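Local structure of rhamnose ABC transporter, rhamnose-binding protein (5BQ3) at residues S29-P34 against A84-L89. The protein probably binds a sugar, most likely rhamnose, as the solute-binding component of an ABC transporter. Numbering follows the deposited sequence.
Sequences SITFIP and AGTNVL
Just before strand 88-91, Asn87 meets Ser29 beside the first parallel backbone bonds, and its amide appears to stand in for Thr86 O, which bonds to Thr111 OG1 instead. With CG beside its own backbone N (chi1 -58°), OD1 reaches back to accept the N-H of Ser29 at 3.0 Å from Ser29 N, the donor tilted 17° from the amide's carbonyl plane. Ser29 OG gives the same oxygen a weak second bond. An alanine here would probably leave the Ser29 N-H, and the weaker OG bond, without this acceptor.

From here the backbone ladder takes over: Val88 N lies 3.0 Å from Ser29 O, and Thr31 N the same distance from Val88 O. Neighbouring residues then send their side chains to opposite faces of the sheet. On one, Ile30 and Val88 lie side by side and point the same way, CD1 of Ile30 packing 3.8 Å from CG1 of Val88. On the other, Thr86 crosses Thr31 at about a right angle, its methyl CG2 coming 3.4 Å from Thr31 OG1; Thr31 OG1 bonds to the carboxylate OE1 of Glu81, Thr86 OG1 to its backbone O. Further along this face, Ile33 CD1 lies 3.8 Å from Leu89 CD1 and also touches Leu89 CD2.

The chain runs from strand 29-33 through helix 40-56 to neighbouring strand 60-63, then through helix 75-83, ended by a Schellman motif at Gly85, back to strand 88-91 on the other edge of 29-33. This 2-1-3 order is that of the Rossmann-like lobes of periplasmic binding proteins; helices 40-56 and 271-287 pack over the face bearing Ile30 and Val88.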
# COMPACT_ATOMS: atom_id res chain seq x y z
N SER A 29 9.59 -19.59 -15.85
CA SER A 29 9.36 -19.66 -14.41
C SER A 29 9.25 -18.27 -13.75
O SER A 29 9.94 -17.33 -14.16
CB SER A 29 10.48 -20.45 -13.73
OG SER A 29 11.75 -19.89 -14.00
N ILE A 30 8.39 -18.16 -12.72
CA ILE A 30 8.16 -16.93 -11.96
C ILE A 30 8.38 -17.21 -10.46
O ILE A 30 7.97 -18.26 -9.95
CB ILE A 30 6.75 -16.31 -12.25
CG1 ILE A 30 6.62 -14.87 -11.67
CG2 ILE A 30 5.58 -17.22 -11.82
CD1 ILE A 30 5.49 -14.02 -12.24
N THR A 31 9.04 -16.27 -9.76
CA THR A 31 9.32 -16.39 -8.33
C THR A 31 8.97 -15.07 -7.63
O THR A 31 9.37 -13.99 -8.08
CB THR A 31 10.76 -16.84 -8.06
OG1 THR A 31 10.96 -18.11 -8.67
CG2 THR A 31 11.07 -16.96 -6.58
N PHE A 32 8.22 -15.18 -6.52
CA PHE A 32 7.77 -14.06 -5.69
C PHE A 32 8.58 -14.06 -4.39
O PHE A 32 8.58 -15.06 -3.67
CB PHE A 32 6.26 -14.15 -5.41
CG PHE A 32 5.38 -14.23 -6.64
CD1 PHE A 32 5.08 -15.45 -7.22
CD2 PHE A 32 4.85 -13.08 -7.20
CE1 PHE A 32 4.29 -15.52 -8.37
CE2 PHE A 32 4.05 -13.15 -8.34
CZ PHE A 32 3.78 -14.37 -8.92
N ILE A 33 9.29 -12.95 -4.11
CA ILE A 33 10.09 -12.81 -2.89
C ILE A 33 9.49 -11.69 -2.03
O ILE A 33 9.68 -10.51 -2.32
CB ILE A 33 11.62 -12.60 -3.16
CG1 ILE A 33 12.19 -13.71 -4.08
CG2 ILE A 33 12.40 -12.54 -1.83
CD1 ILE A 33 13.49 -13.35 -4.79
N PRO A 34 8.75 -12.03 -0.94
CA PRO A 34 8.21 -10.98 -0.06
C PRO A 34 9.30 -10.45 0.88
O PRO A 34 10.41 -10.98 0.91
CB PRO A 34 7.10 -11.70 0.70
CG PRO A 34 7.55 -13.12 0.78
CD PRO A 34 8.43 -13.38 -0.43
N ALA A 84 19.28 -20.81 -10.38
CA ALA A 84 18.22 -21.73 -10.81
C ALA A 84 17.70 -21.38 -12.22
O ALA A 84 16.99 -22.17 -12.83
CB ALA A 84 17.07 -21.71 -9.81
N GLY A 85 18.05 -20.19 -12.70
CA GLY A 85 17.65 -19.69 -14.01
C GLY A 85 16.20 -19.25 -14.08
O GLY A 85 15.51 -19.56 -15.05
N THR A 86 15.74 -18.50 -13.06
CA THR A 86 14.38 -17.96 -12.98
C THR A 86 14.25 -16.84 -14.02
O THR A 86 15.16 -16.03 -14.16
CB THR A 86 14.06 -17.51 -11.55
OG1 THR A 86 14.29 -18.60 -10.65
CG2 THR A 86 12.62 -17.02 -11.39
N ASN A 87 13.14 -16.84 -14.77
CA ASN A 87 12.89 -15.88 -15.84
C ASN A 87 12.26 -14.58 -15.33
O ASN A 87 12.64 -13.51 -15.82
CB ASN A 87 12.01 -16.51 -16.92
CG ASN A 87 12.60 -17.76 -17.51
OD1 ASN A 87 12.22 -18.88 -17.15
ND2 ASN A 87 13.59 -17.61 -18.38
N VAL A 88 11.30 -14.67 -14.40
CA VAL A 88 10.61 -13.49 -13.84
C VAL A 88 10.79 -13.47 -12.32
O VAL A 88 10.48 -14.46 -11.65
CB VAL A 88 9.11 -13.42 -14.23
CG1 VAL A 88 8.46 -12.15 -13.70
CG2 VAL A 88 8.91 -13.52 -15.75
N LEU A 89 11.26 -12.34 -11.78
CA LEU A 89 11.45 -12.15 -10.35
C LEU A 89 10.61 -10.98 -9.85
O LEU A 89 10.80 -9.85 -10.29
CB LEU A 89 12.93 -11.94 -10.02
CG LEU A 89 13.35 -12.36 -8.61
CD1 LEU A 89 13.74 -13.82 -8.57
CD2 LEU A 89 14.50 -11.51 -8.12